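Local coordinates for protein putative fimbrium anchoring subunit Fim4B (Bacteroides ovatus, PDB 5CAG) that probably serves as the anchoring subunit of a fimbrium, as a predicted lipoprotein of the outer membrane in the FimB/Mfa2 family, at residues K139-K145 with K206-M211; S113-L117 with F202-K206; S70-Y74 with Y89-E93. All blocks are in the same frame, centred on the assembly; numbering follows the deposited sequence.

Contact 1: K139-K145 with K206-M211; sequences KLESVVK and KQVKEM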
ATOM      1  N   LYS A 139     -17.236  -5.775  -0.947  1.00 80.32           N
ATOM      2  CA  LYS A 139     -16.781  -4.383  -1.007  1.00 78.96           C
ATOM      3  C   LYS A 139     -15.301  -4.437  -0.696  1.00 85.21           C
ATOM      4  O   LYS A 139     -14.897  -5.258   0.137  1.00 87.52           O
ATOM      5  CB  LYS A 139     -17.548  -3.522   0.007  1.00 79.94           C
ATOM      6  CG  LYS A 139     -17.199  -2.052  -0.054  1.00 83.52           C
ATOM      7  CD  LYS A 139     -18.205  -1.138   0.627  1.00 87.65           C
ATOM      8  CE  LYS A 139     -19.210  -0.523  -0.324  1.00 92.37           C
ATOM      9  NZ  LYS A 139     -20.268   0.243   0.410  1.00103.71           N
ATOM     10  N   LEU A 140     -14.471  -3.670  -1.398  1.00 79.33           N
ATOM     11  CA  LEU A 140     -13.054  -3.793  -1.099  1.00 76.94           C
ATOM     12  C   LEU A 140     -12.616  -2.663  -0.212  1.00 78.80           C
ATOM     13  O   LEU A 140     -13.356  -1.692  -0.057  1.00 80.43           O
ATOM     14  CB  LEU A 140     -12.258  -3.855  -2.386  1.00 76.52           C
ATOM     15  CG  LEU A 140     -11.804  -5.235  -2.798  1.00 81.28           C
ATOM     16  CD1 LEU A 140     -12.974  -6.176  -2.989  1.00 82.35           C
ATOM     17  CD2 LEU A 140     -11.016  -5.160  -4.066  1.00 83.31           C
ATOM     18  N   GLU A 141     -11.460  -2.796   0.429  1.00 72.52           N
ATOM     19  CA  GLU A 141     -11.010  -1.754   1.346  1.00 71.58           C
ATOM     20  C   GLU A 141      -9.753  -1.044   0.819  1.00 77.00           C
ATOM     21  O   GLU A 141      -8.820  -1.718   0.383  1.00 77.06           O
ATOM     22  CB  GLU A 141     -10.763  -2.360   2.740  1.00 72.83           C
ATOM     23  CG  GLU A 141      -9.885  -1.524   3.652  1.00 72.84           C
ATOM     24  CD  GLU A 141      -9.485  -2.159   4.964  1.00 86.81           C
ATOM     25  OE1 GLU A 141      -9.495  -3.408   5.083  1.00103.96           O
ATOM     26  OE2 GLU A 141      -9.078  -1.385   5.856  1.00 60.99           O
ATOM     27  N   SER A 142      -9.716   0.317   0.889  1.00 73.42           N
ATOM     28  CA  SER A 142      -8.524   1.036   0.478  1.00 72.06           C
ATOM     29  C   SER A 142      -7.485   0.867   1.555  1.00 78.48           C
ATOM     30  O   SER A 142      -7.692   1.327   2.673  1.00 80.25           O
ATOM     31  CB  SER A 142      -8.803   2.501   0.194  1.00 74.00           C
ATOM     32  OG  SER A 142      -7.611   3.031  -0.369  1.00 89.13           O
ATOM     33  N   VAL A 143      -6.405   0.132   1.251  1.00 74.72           N
ATOM     34  CA  VAL A 143      -5.351  -0.147   2.230  1.00 73.93           C
ATOM     35  C   VAL A 143      -4.150   0.810   2.081  1.00 75.19           C
ATOM     36  O   VAL A 143      -3.115   0.584   2.692  1.00 74.75           O
ATOM     37  CB  VAL A 143      -4.918  -1.615   2.144  1.00 78.51           C
ATOM     38  CG1 VAL A 143      -6.052  -2.531   2.576  1.00 78.98           C
ATOM     39  CG2 VAL A 143      -4.447  -1.964   0.741  1.00 78.21           C
ATOM     40  N   VAL A 144      -4.296   1.885   1.298  1.00 70.96           N
ATOM     41  CA  VAL A 144      -3.232   2.874   1.128  1.00 69.69           C
ATOM     42  C   VAL A 144      -3.692   4.207   1.704  1.00 73.85           C
ATOM     43  O   VAL A 144      -4.695   4.747   1.235  1.00 74.25           O
ATOM     44  CB  VAL A 144      -2.805   3.034  -0.342  1.00 71.93           C
ATOM     45  CG1 VAL A 144      -1.776   4.146  -0.474  1.00 71.71           C
ATOM     46  CG2 VAL A 144      -2.276   1.734  -0.916  1.00 71.09           C
ATOM     47  N   LYS A 145      -2.963   4.727   2.717  1.00 69.88           N
ATOM     48  CA  LYS A 145      -3.231   6.020   3.371  1.00 69.02           C
ATOM     49  C   LYS A 145      -2.466   7.136   2.630  1.00 73.79           C
ATOM     50  O   LYS A 145      -1.301   6.938   2.293  1.00 73.72           O
ATOM     51  CB  LYS A 145      -2.831   5.999   4.880  1.00 69.89           C
ATOM     52  CG  LYS A 145      -3.727   5.184   5.852  1.00 63.62           C
ATOM     53  CD  LYS A 145      -3.505   5.564   7.360  1.00 75.24           C
ATOM     54  CE  LYS A 145      -4.487   4.968   8.399  1.00 97.18           C
ATOM     55  NZ  LYS A 145      -3.940   3.813   9.221  1.00102.43           N
ATOM     56  N   LYS A 206      -1.694   0.956   5.112  1.00 75.01           N
ATOM     57  CA  LYS A 206      -2.306   0.956   6.454  1.00 75.40           C
ATOM     58  C   LYS A 206      -1.501   0.005   7.349  1.00 81.15           C
ATOM     59  O   LYS A 206      -1.009  -1.023   6.854  1.00 81.14           O
ATOM     60  CB  LYS A 206      -3.773   0.484   6.385  1.00 76.12           C
ATOM     61  CG  LYS A 206      -4.795   1.546   6.073  1.00 71.71           C
ATOM     62  CD  LYS A 206      -6.214   0.985   6.205  1.00 73.71           C
ATOM     63  CE  LYS A 206      -7.250   2.040   5.881  1.00 72.65           C
ATOM     64  NZ  LYS A 206      -8.574   1.459   5.556  1.00 70.93           N
ATOM     65  N   GLN A 207      -1.340   0.330   8.637  1.00 79.12           N
ATOM     66  CA  GLN A 207      -0.596  -0.571   9.530  1.00 81.03           C
ATOM     67  C   GLN A 207      -1.372  -1.881   9.685  1.00 85.62           C
ATOM     68  O   GLN A 207      -0.783  -2.973   9.702  1.00 86.19           O
ATOM     69  CB  GLN A 207      -0.348   0.088  10.891  1.00 84.14           C
ATOM     70  CG  GLN A 207       0.923  -0.371  11.576  1.00107.57           C
ATOM     71  CD  GLN A 207       0.983   0.197  12.965  1.00140.00           C
ATOM     72  OE1 GLN A 207       0.495  -0.413  13.919  1.00137.42           O
ATOM     73  NE2 GLN A 207       1.520   1.405  13.098  1.00139.38           N
ATOM     74  N   VAL A 208      -2.714  -1.744   9.776  1.00 81.46           N
ATOM     75  CA  VAL A 208      -3.663  -2.841   9.894  1.00 81.47           C
ATOM     76  C   VAL A 208      -4.956  -2.511   9.177  1.00 83.09           C
ATOM     77  O   VAL A 208      -5.468  -1.383   9.300  1.00 83.81           O
ATOM     78  CB  VAL A 208      -3.998  -3.237  11.363  1.00 87.18           C
ATOM     79  CG1 VAL A 208      -4.617  -4.634  11.418  1.00 87.97           C
ATOM     80  CG2 VAL A 208      -2.778  -3.179  12.273  1.00 88.93           C
ATOM     81  N   LYS A 209      -5.508  -3.554   8.494  1.00 75.56           N
ATOM     82  CA  LYS A 209      -6.834  -3.709   7.906  1.00 73.06           C
ATOM     83  C   LYS A 209      -7.862  -3.081   8.893  1.00 80.09           C
ATOM     84  O   LYS A 209      -7.792  -3.294  10.118  1.00 81.44           O
ATOM     85  CB  LYS A 209      -7.067  -5.240   7.704  1.00 74.15           C
ATOM     86  CG  LYS A 209      -8.505  -5.799   7.658  1.00 71.98           C
ATOM     87  CD  LYS A 209      -8.541  -7.350   7.417  1.00 71.81           C
ATOM     88  CE  LYS A 209      -9.780  -7.910   6.713  1.00 80.54           C
ATOM     89  NZ  LYS A 209      -9.895  -7.578   5.229  1.00 93.91           N
ATOM     90  N   GLU A 210      -8.756  -2.251   8.367  1.00 75.22           N
ATOM     91  CA  GLU A 210      -9.767  -1.578   9.169  1.00 74.54           C
ATOM     92  C   GLU A 210     -11.127  -2.242   8.945  1.00 80.93           C
ATOM     93  O   GLU A 210     -12.036  -2.002   9.749  1.00 83.55           O
ATOM     94  CB  GLU A 210      -9.805  -0.066   8.857  1.00 74.47           C
ATOM     95  CG  GLU A 210      -8.620   0.689   9.453  1.00 86.90           C
ATOM     96  CD  GLU A 210      -8.485   2.196   9.264  1.00113.53           C
ATOM     97  OE1 GLU A 210      -9.265   2.795   8.489  1.00100.03           O
ATOM     98  OE2 GLU A 210      -7.549   2.770   9.864  1.00115.37           O
HETATM   99  N   MSE A 211     -11.287  -3.102   7.885  1.00 76.28           N
HETATM  100  CA  MSE A 211     -12.589  -3.731   7.644  1.00 76.86           C
HETATM  101  C   MSE A 211     -12.990  -4.662   8.810  1.00 83.93           C
HETATM  102  O   MSE A 211     -12.153  -5.382   9.378  1.00 84.89           O
HETATM  103  CB  MSE A 211     -12.624  -4.466   6.315  1.00 78.62           C
HETATM  104  CG  MSE A 211     -14.004  -5.010   5.927  1.00 88.18           C
HETATM  105 SE   MSE A 211     -13.975  -6.052   4.263  0.75 98.54          SE
HETATM  106  CE  MSE A 211     -13.854  -4.583   3.032  1.00 94.28           C
TER
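E141 and K206 meet in a partly buried salt-bridge network, formed where strand 134-154 is interrupted and the chain leaving strand 197-205 continues antiparallel beside it as an irregular loop. It illustrates how one acidic side chain can gather a loop that has no regular structure of its own. The carboxylate of E141, carried on an extended side chain with CG anti to the backbone N (chi1 161°), reaches across to the irregular segment 206-211. Its OE2 accepts two bonds: the lone pair on the side of the other oxygen receives E210 N at 2.7 Å, and the one facing away receives K206 NZ at 2.9 Å. On the other branch, OE1 takes a weak bond from M211 N at 3.3 Å. K206 is gripped at both ends, since its NZ also donates to S142 O (3.0 Å) while its backbone N bonds V143 O (2.8 Å). The ammonium has a further weak ion pair with OE1 of E210, and the other oxygen of that carboxylate, OE2, makes a long salt bridge of 3.8 Å to K145 NZ. K145 lies nearly perpendicular to K206, touching it CG to CG. The selenomethionine M211 runs antiparallel to E141, its CE coming near K139 O. K209 sends its NZ instead to N121. Such a four-residue network pins an irregular loop to the neighbouring strand in an all-beta fold, consistent with a transthyretin-like domain.

Contact 2: S113-L117 with F202-K206; sequences SPDSL and FTAFK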
ATOM      1  N   SER A 113       6.402   5.409  -3.607  1.00 78.65           N
ATOM      2  CA  SER A 113       5.156   5.497  -2.821  1.00 77.58           C
ATOM      3  C   SER A 113       4.104   4.618  -3.482  1.00 79.82           C
ATOM      4  O   SER A 113       4.050   4.560  -4.717  1.00 79.31           O
ATOM      5  CB  SER A 113       4.643   6.932  -2.681  1.00 80.42           C
ATOM      6  OG  SER A 113       5.409   7.876  -3.415  1.00 90.96           O
ATOM      7  N   PRO A 114       3.342   3.841  -2.686  1.00 74.86           N
ATOM      8  CA  PRO A 114       2.374   2.921  -3.278  1.00 73.86           C
ATOM      9  C   PRO A 114       1.175   3.637  -3.860  1.00 77.51           C
ATOM     10  O   PRO A 114       0.673   4.564  -3.242  1.00 76.74           O
ATOM     11  CB  PRO A 114       1.975   2.047  -2.094  1.00 75.54           C
ATOM     12  CG  PRO A 114       2.174   2.889  -0.918  1.00 79.91           C
ATOM     13  CD  PRO A 114       3.374   3.704  -1.218  1.00 76.12           C
ATOM     14  N   ASP A 115       0.719   3.215  -5.062  1.00 75.35           N
ATOM     15  CA  ASP A 115      -0.480   3.803  -5.663  1.00 74.84           C
ATOM     16  C   ASP A 115      -1.718   3.115  -5.040  1.00 80.19           C
ATOM     17  O   ASP A 115      -1.556   2.394  -4.051  1.00 80.31           O
ATOM     18  CB  ASP A 115      -0.465   3.796  -7.197  1.00 76.73           C
ATOM     19  CG  ASP A 115      -0.205   2.490  -7.889  1.00 85.75           C
ATOM     20  OD1 ASP A 115       0.700   1.748  -7.441  1.00 84.36           O
ATOM     21  OD2 ASP A 115      -0.829   2.255  -8.946  1.00 96.84           O
ATOM     22  N   SER A 116      -2.946   3.400  -5.514  1.00 76.25           N
ATOM     23  CA  SER A 116      -4.114   2.874  -4.813  1.00 75.29           C
ATOM     24  C   SER A 116      -4.278   1.352  -4.922  1.00 76.38           C
ATOM     25  O   SER A 116      -4.212   0.786  -6.008  1.00 76.31           O
ATOM     26  CB  SER A 116      -5.375   3.596  -5.248  1.00 80.07           C
ATOM     27  OG  SER A 116      -5.226   4.965  -4.902  1.00 92.99           O
ATOM     28  N   LEU A 117      -4.426   0.702  -3.747  1.00 70.80           N
ATOM     29  CA  LEU A 117      -4.661  -0.743  -3.606  1.00 69.07           C
ATOM     30  C   LEU A 117      -5.913  -0.953  -2.767  1.00 72.27           C
ATOM     31  O   LEU A 117      -6.108  -0.262  -1.748  1.00 71.37           O
ATOM     32  CB  LEU A 117      -3.458  -1.486  -3.005  1.00 67.75           C
ATOM     33  CG  LEU A 117      -3.533  -2.996  -2.943  1.00 70.65           C
ATOM     34  CD1 LEU A 117      -3.403  -3.653  -4.329  1.00 69.58           C
ATOM     35  CD2 LEU A 117      -2.492  -3.499  -2.050  1.00 72.86           C
ATOM     36  N   PHE A 202       2.706  12.191  -0.055  1.00 72.15           N
ATOM     37  CA  PHE A 202       3.188  10.821  -0.128  1.00 69.60           C
ATOM     38  C   PHE A 202       2.118   9.862   0.372  1.00 75.14           C
ATOM     39  O   PHE A 202       1.070  10.298   0.850  1.00 76.45           O
ATOM     40  CB  PHE A 202       4.515  10.648   0.630  1.00 70.78           C
ATOM     41  CG  PHE A 202       4.439  10.830   2.116  1.00 72.29           C
ATOM     42  CD1 PHE A 202       4.569  12.093   2.686  1.00 75.70           C
ATOM     43  CD2 PHE A 202       4.253   9.743   2.953  1.00 73.84           C
ATOM     44  CE1 PHE A 202       4.493  12.269   4.068  1.00 77.01           C
ATOM     45  CE2 PHE A 202       4.167   9.920   4.333  1.00 78.03           C
ATOM     46  CZ  PHE A 202       4.297  11.182   4.882  1.00 76.73           C
ATOM     47  N   THR A 203       2.360   8.556   0.216  1.00 70.73           N
ATOM     48  CA  THR A 203       1.429   7.507   0.631  1.00 69.81           C
ATOM     49  C   THR A 203       2.169   6.355   1.270  1.00 75.22           C
ATOM     50  O   THR A 203       3.359   6.174   1.014  1.00 76.35           O
ATOM     51  CB  THR A 203       0.654   6.961  -0.563  1.00 69.69           C
ATOM     52  OG1 THR A 203       1.580   6.412  -1.493  1.00 70.04           O
ATOM     53  CG2 THR A 203      -0.227   7.986  -1.227  1.00 68.66           C
ATOM     54  N   ALA A 204       1.457   5.549   2.055  1.00 70.56           N
ATOM     55  CA  ALA A 204       1.966   4.349   2.700  1.00 70.26           C
ATOM     56  C   ALA A 204       0.809   3.390   2.948  1.00 75.45           C
ATOM     57  O   ALA A 204      -0.352   3.811   2.951  1.00 75.02           O
ATOM     58  CB  ALA A 204       2.649   4.711   4.003  1.00 71.67           C
ATOM     59  N   PHE A 205       1.106   2.098   3.130  1.00 72.35           N
ATOM     60  CA  PHE A 205       0.068   1.128   3.435  1.00 71.86           C
ATOM     61  C   PHE A 205      -0.416   1.326   4.857  1.00 78.07           C
ATOM     62  O   PHE A 205       0.338   1.827   5.711  1.00 79.13           O
ATOM     63  CB  PHE A 205       0.575  -0.313   3.239  1.00 73.91           C
ATOM     64  CG  PHE A 205       0.789  -0.688   1.790  1.00 74.63           C
ATOM     65  CD1 PHE A 205      -0.287  -0.787   0.910  1.00 76.48           C
ATOM     66  CD2 PHE A 205       2.066  -0.909   1.294  1.00 76.25           C
ATOM     67  CE1 PHE A 205      -0.081  -1.103  -0.445  1.00 76.06           C
ATOM     68  CE2 PHE A 205       2.265  -1.225  -0.058  1.00 77.88           C
ATOM     69  CZ  PHE A 205       1.188  -1.328  -0.914  1.00 74.76           C
ATOM     70  N   LYS A 206      -1.694   0.956   5.112  1.00 75.01           N
ATOM     71  CA  LYS A 206      -2.306   0.956   6.454  1.00 75.40           C
ATOM     72  C   LYS A 206      -1.501   0.005   7.349  1.00 81.15           C
ATOM     73  O   LYS A 206      -1.009  -1.023   6.854  1.00 81.14           O
ATOM     74  CB  LYS A 206      -3.773   0.484   6.385  1.00 76.12           C
ATOM     75  CG  LYS A 206      -4.795   1.546   6.073  1.00 71.71           C
ATOM     76  CD  LYS A 206      -6.214   0.985   6.205  1.00 73.71           C
ATOM     77  CE  LYS A 206      -7.250   2.040   5.881  1.00 72.65           C
ATOM     78  NZ  LYS A 206      -8.574   1.459   5.556  1.00 70.93           N
TER
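T203 and P114 make the one hydrogen bond across this buried contact: T203 OG1 donates to P114 O at 2.7 Å, with the hydroxyl lying 20° off the carbonyl plane. With chi1 at 60°, T203 places that hydroxyl between its backbone N and carbonyl carbon, near P114 CD as well, and S113 CB approaches the same oxygen. Beyond the polar pair the contact turns apolar. P114 lays CB over one face of the F205 ring in a CH-pi contact, 4.1 Å from CB to the ring centroid. The ring is also met obliquely by L117, whose CD2 lies 3.8 Å from F205 CE1, so two residues of the irregular segment 113-117 both touch one phenyl ring.

A second shell sets both partners in place. I81 packs against P114, L117 and F205, while A94 adds to the wall around L117 and F205. The carboxylate of D115 accepts bonds from the backbone N of E79 and I81, which ties the proline-bearing loop to strand 81-84. Backbone bonds from K145 N to A204 O and from V143 N to L117 O fix each segment on strand 134-154. A hydroxyl-to-carbonyl tether next to a proline–aromatic CH-pi contact thus closes a loop over a strand, within an all-beta architecture consistent with a transthyretin-like fold.

Contact 3: S70-Y74 with Y89-E93; sequences SVVVY and YETIE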
ATOM      1  N   SER A  70      -9.386 -19.747   2.125  1.00 97.85           N
ATOM      2  CA  SER A  70      -8.944 -18.431   2.540  1.00 93.65           C
ATOM      3  C   SER A  70      -9.070 -17.610   1.259  1.00 94.92           C
ATOM      4  O   SER A  70      -8.764 -18.150   0.196  1.00 96.58           O
ATOM      5  CB  SER A  70      -7.530 -18.488   3.098  1.00 96.02           C
ATOM      6  OG  SER A  70      -7.490 -19.146   4.352  1.00102.30           O
ATOM      7  N   VAL A  71      -9.618 -16.392   1.295  1.00 87.40           N
ATOM      8  CA  VAL A  71      -9.818 -15.670   0.030  1.00 85.72           C
ATOM      9  C   VAL A  71      -9.078 -14.326   0.017  1.00 87.36           C
ATOM     10  O   VAL A  71      -8.949 -13.684   1.070  1.00 87.69           O
ATOM     11  CB  VAL A  71     -11.337 -15.465  -0.266  1.00 89.31           C
ATOM     12  CG1 VAL A  71     -11.569 -14.839  -1.638  1.00 87.92           C
ATOM     13  CG2 VAL A  71     -12.108 -16.770  -0.151  1.00 91.75           C
ATOM     14  N   VAL A  72      -8.624 -13.897  -1.179  1.00 80.65           N
ATOM     15  CA  VAL A  72      -8.016 -12.578  -1.390  1.00 78.58           C
ATOM     16  C   VAL A  72      -8.614 -11.953  -2.655  1.00 85.37           C
ATOM     17  O   VAL A  72      -8.835 -12.648  -3.650  1.00 88.04           O
ATOM     18  CB  VAL A  72      -6.461 -12.492  -1.424  1.00 80.74           C
ATOM     19  CG1 VAL A  72      -5.833 -12.863  -0.096  1.00 80.79           C
ATOM     20  CG2 VAL A  72      -5.868 -13.303  -2.560  1.00 82.03           C
ATOM     21  N   VAL A  73      -8.903 -10.652  -2.601  1.00 79.57           N
ATOM     22  CA  VAL A  73      -9.404  -9.900  -3.747  1.00 78.51           C
ATOM     23  C   VAL A  73      -8.663  -8.594  -3.771  1.00 82.99           C
ATOM     24  O   VAL A  73      -8.744  -7.829  -2.797  1.00 83.58           O
ATOM     25  CB  VAL A  73     -10.929  -9.655  -3.776  1.00 81.13           C
ATOM     26  CG1 VAL A  73     -11.340  -9.074  -5.124  1.00 80.29           C
ATOM     27  CG2 VAL A  73     -11.709 -10.921  -3.477  1.00 82.54           C
ATOM     28  N   TYR A  74      -7.941  -8.324  -4.855  1.00 76.89           N
ATOM     29  CA  TYR A  74      -7.227  -7.065  -4.951  1.00 74.12           C
ATOM     30  C   TYR A  74      -7.283  -6.565  -6.401  1.00 78.08           C
ATOM     31  O   TYR A  74      -7.567  -7.354  -7.303  1.00 78.24           O
ATOM     32  CB  TYR A  74      -5.791  -7.220  -4.428  1.00 74.90           C
ATOM     33  CG  TYR A  74      -4.916  -8.121  -5.276  1.00 78.70           C
ATOM     34  CD1 TYR A  74      -4.202  -7.615  -6.356  1.00 80.19           C
ATOM     35  CD2 TYR A  74      -4.780  -9.475  -4.981  1.00 82.11           C
ATOM     36  CE1 TYR A  74      -3.395  -8.438  -7.139  1.00 83.99           C
ATOM     37  CE2 TYR A  74      -3.986 -10.316  -5.773  1.00 85.30           C
ATOM     38  CZ  TYR A  74      -3.298  -9.791  -6.856  1.00 93.95           C
ATOM     39  OH  TYR A  74      -2.496 -10.583  -7.645  1.00 99.33           O
ATOM     40  N   TYR A  89      -1.695 -17.879   0.878  1.00 97.37           N
ATOM     41  CA  TYR A  89      -2.455 -16.812   1.538  1.00 93.91           C
ATOM     42  C   TYR A  89      -1.531 -16.082   2.523  1.00 99.50           C
ATOM     43  O   TYR A  89      -1.385 -14.863   2.434  1.00 96.97           O
ATOM     44  CB  TYR A  89      -3.688 -17.422   2.253  1.00 94.75           C
ATOM     45  CG  TYR A  89      -4.629 -16.455   2.947  1.00 92.30           C
ATOM     46  CD1 TYR A  89      -5.509 -15.659   2.215  1.00 91.42           C
ATOM     47  CD2 TYR A  89      -4.735 -16.430   4.339  1.00 93.20           C
ATOM     48  CE1 TYR A  89      -6.420 -14.812   2.850  1.00 90.09           C
ATOM     49  CE2 TYR A  89      -5.643 -15.591   4.985  1.00 91.87           C
ATOM     50  CZ  TYR A  89      -6.484 -14.782   4.237  1.00 97.60           C
ATOM     51  OH  TYR A  89      -7.360 -13.927   4.867  1.00 95.32           O
ATOM     52  N   GLU A  90      -0.800 -16.853   3.359  1.00100.76           N
ATOM     53  CA  GLU A  90       0.126 -16.350   4.383  1.00101.70           C
ATOM     54  C   GLU A  90       1.347 -15.585   3.815  1.00104.39           C
ATOM     55  O   GLU A  90       2.003 -14.889   4.591  1.00105.14           O
ATOM     56  CB  GLU A  90       0.607 -17.490   5.303  1.00107.38           C
ATOM     57  CG  GLU A  90      -0.474 -18.031   6.245  1.00128.38           C
ATOM     58  CD  GLU A  90      -0.861 -17.204   7.470  1.00162.45           C
ATOM     59  OE1 GLU A  90       0.022 -16.940   8.320  1.00171.21           O
ATOM     60  OE2 GLU A  90      -2.065 -16.884   7.616  1.00153.19           O
ATOM     61  N   THR A  91       1.621 -15.653   2.490  1.00 97.98           N
ATOM     62  CA  THR A  91       2.781 -14.958   1.915  1.00 95.74           C
ATOM     63  C   THR A  91       2.469 -13.861   0.875  1.00 95.12           C
ATOM     64  O   THR A  91       3.374 -13.063   0.589  1.00 93.48           O
ATOM     65  CB  THR A  91       3.755 -15.951   1.269  1.00 99.35           C
ATOM     66  OG1 THR A  91       3.083 -16.724   0.282  1.00 95.96           O
ATOM     67  CG2 THR A  91       4.410 -16.853   2.274  1.00100.71           C
ATOM     68  N   ILE A  92       1.242 -13.826   0.291  1.00 89.19           N
ATOM     69  CA  ILE A  92       0.887 -12.852  -0.754  1.00 85.93           C
ATOM     70  C   ILE A  92       1.015 -11.431  -0.159  1.00 88.90           C
ATOM     71  O   ILE A  92       0.332 -11.065   0.809  1.00 89.19           O
ATOM     72  CB  ILE A  92      -0.465 -13.168  -1.462  1.00 87.86           C
ATOM     73  CG1 ILE A  92      -0.719 -12.217  -2.645  1.00 85.42           C
ATOM     74  CG2 ILE A  92      -1.650 -13.233  -0.497  1.00 88.22           C
ATOM     75  CD1 ILE A  92      -1.816 -12.651  -3.615  1.00 86.95           C
ATOM     76  N   GLU A  93       2.012 -10.700  -0.692  1.00 84.25           N
ATOM     77  CA  GLU A  93       2.474  -9.382  -0.251  1.00 82.57           C
ATOM     78  C   GLU A  93       2.477  -8.395  -1.408  1.00 83.46           C
ATOM     79  O   GLU A  93       2.825  -8.756  -2.529  1.00 84.91           O
ATOM     80  CB  GLU A  93       3.910  -9.551   0.326  1.00 85.97           C
ATOM     81  CG  GLU A  93       4.646  -8.346   0.911  1.00 94.92           C
ATOM     82  CD  GLU A  93       6.103  -8.593   1.308  1.00116.35           C
ATOM     83  OE1 GLU A  93       6.724  -9.545   0.776  1.00112.30           O
ATOM     84  OE2 GLU A  93       6.614  -7.854   2.184  1.00102.85           O
TER
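The Y89 ring receives S70 over one face and V71 at its edge. S70 CB sits above the ring centre, 3.5 Å from the centroid and only 11° off the normal, a CH-pi contact. V71 O lies near the ring plane, 3.3 Å from Y89 CE1. V72 reaches the same corner obliquely through CG1, 3.6 Å from Y89 CE1. Three consecutive residues of strand 67-75 therefore hold one phenol, which Y89 extends to them by keeping CG anti to its backbone N (chi1 -178°).

The second flat group, the Y74 ring, belongs to the strand itself and is met obliquely by I92, whose CD1 comes 3.8 Å from Y74 CE2. Between the two rings, V72 CG1 also touches I92 CG2 at 4.2 Å, so V72 bridges the pair of hydrophobic partners. No hydrogen bond crosses the contact. The polar ends are satisfied by neighbours: Y89 OH bonds D123 and N121, S70 OG bonds the carbonyl of D123, and Y74 OH bonds R38. D123 thus serves both S70 and Y89, linking the ring and the serine lying over its face to adjacent strand 118-127. Y42 meets Y89 and I92. With I175 packed on V72 and I92, and I83 on Y74 and I92, the arrangement is consistent with the core of a beta-sandwich, in which a connecting loop drops an aromatic and an aliphatic residue onto a sheet strand.

In the fold
From the N terminus, contact 3 closes first, a short loop in which the connection between strands 81-84 and 93-96 returns to strand 67-75. It is complete before the other two begin. Contact 2 then opens at 113-117, and contact 1 opens at 139-145 before contact 2 closes at 202-206; contact 1 ends directly afterwards at 206-211, so the two cross and share K206. Strands 134-154 and 197-205, antiparallel neighbours, join them. L140 packs on V73, and L117 on Y74, connecting both to contact 3. Together they tie the strand 67-75 region to the long strand 134-154 and to the later strand 197-205.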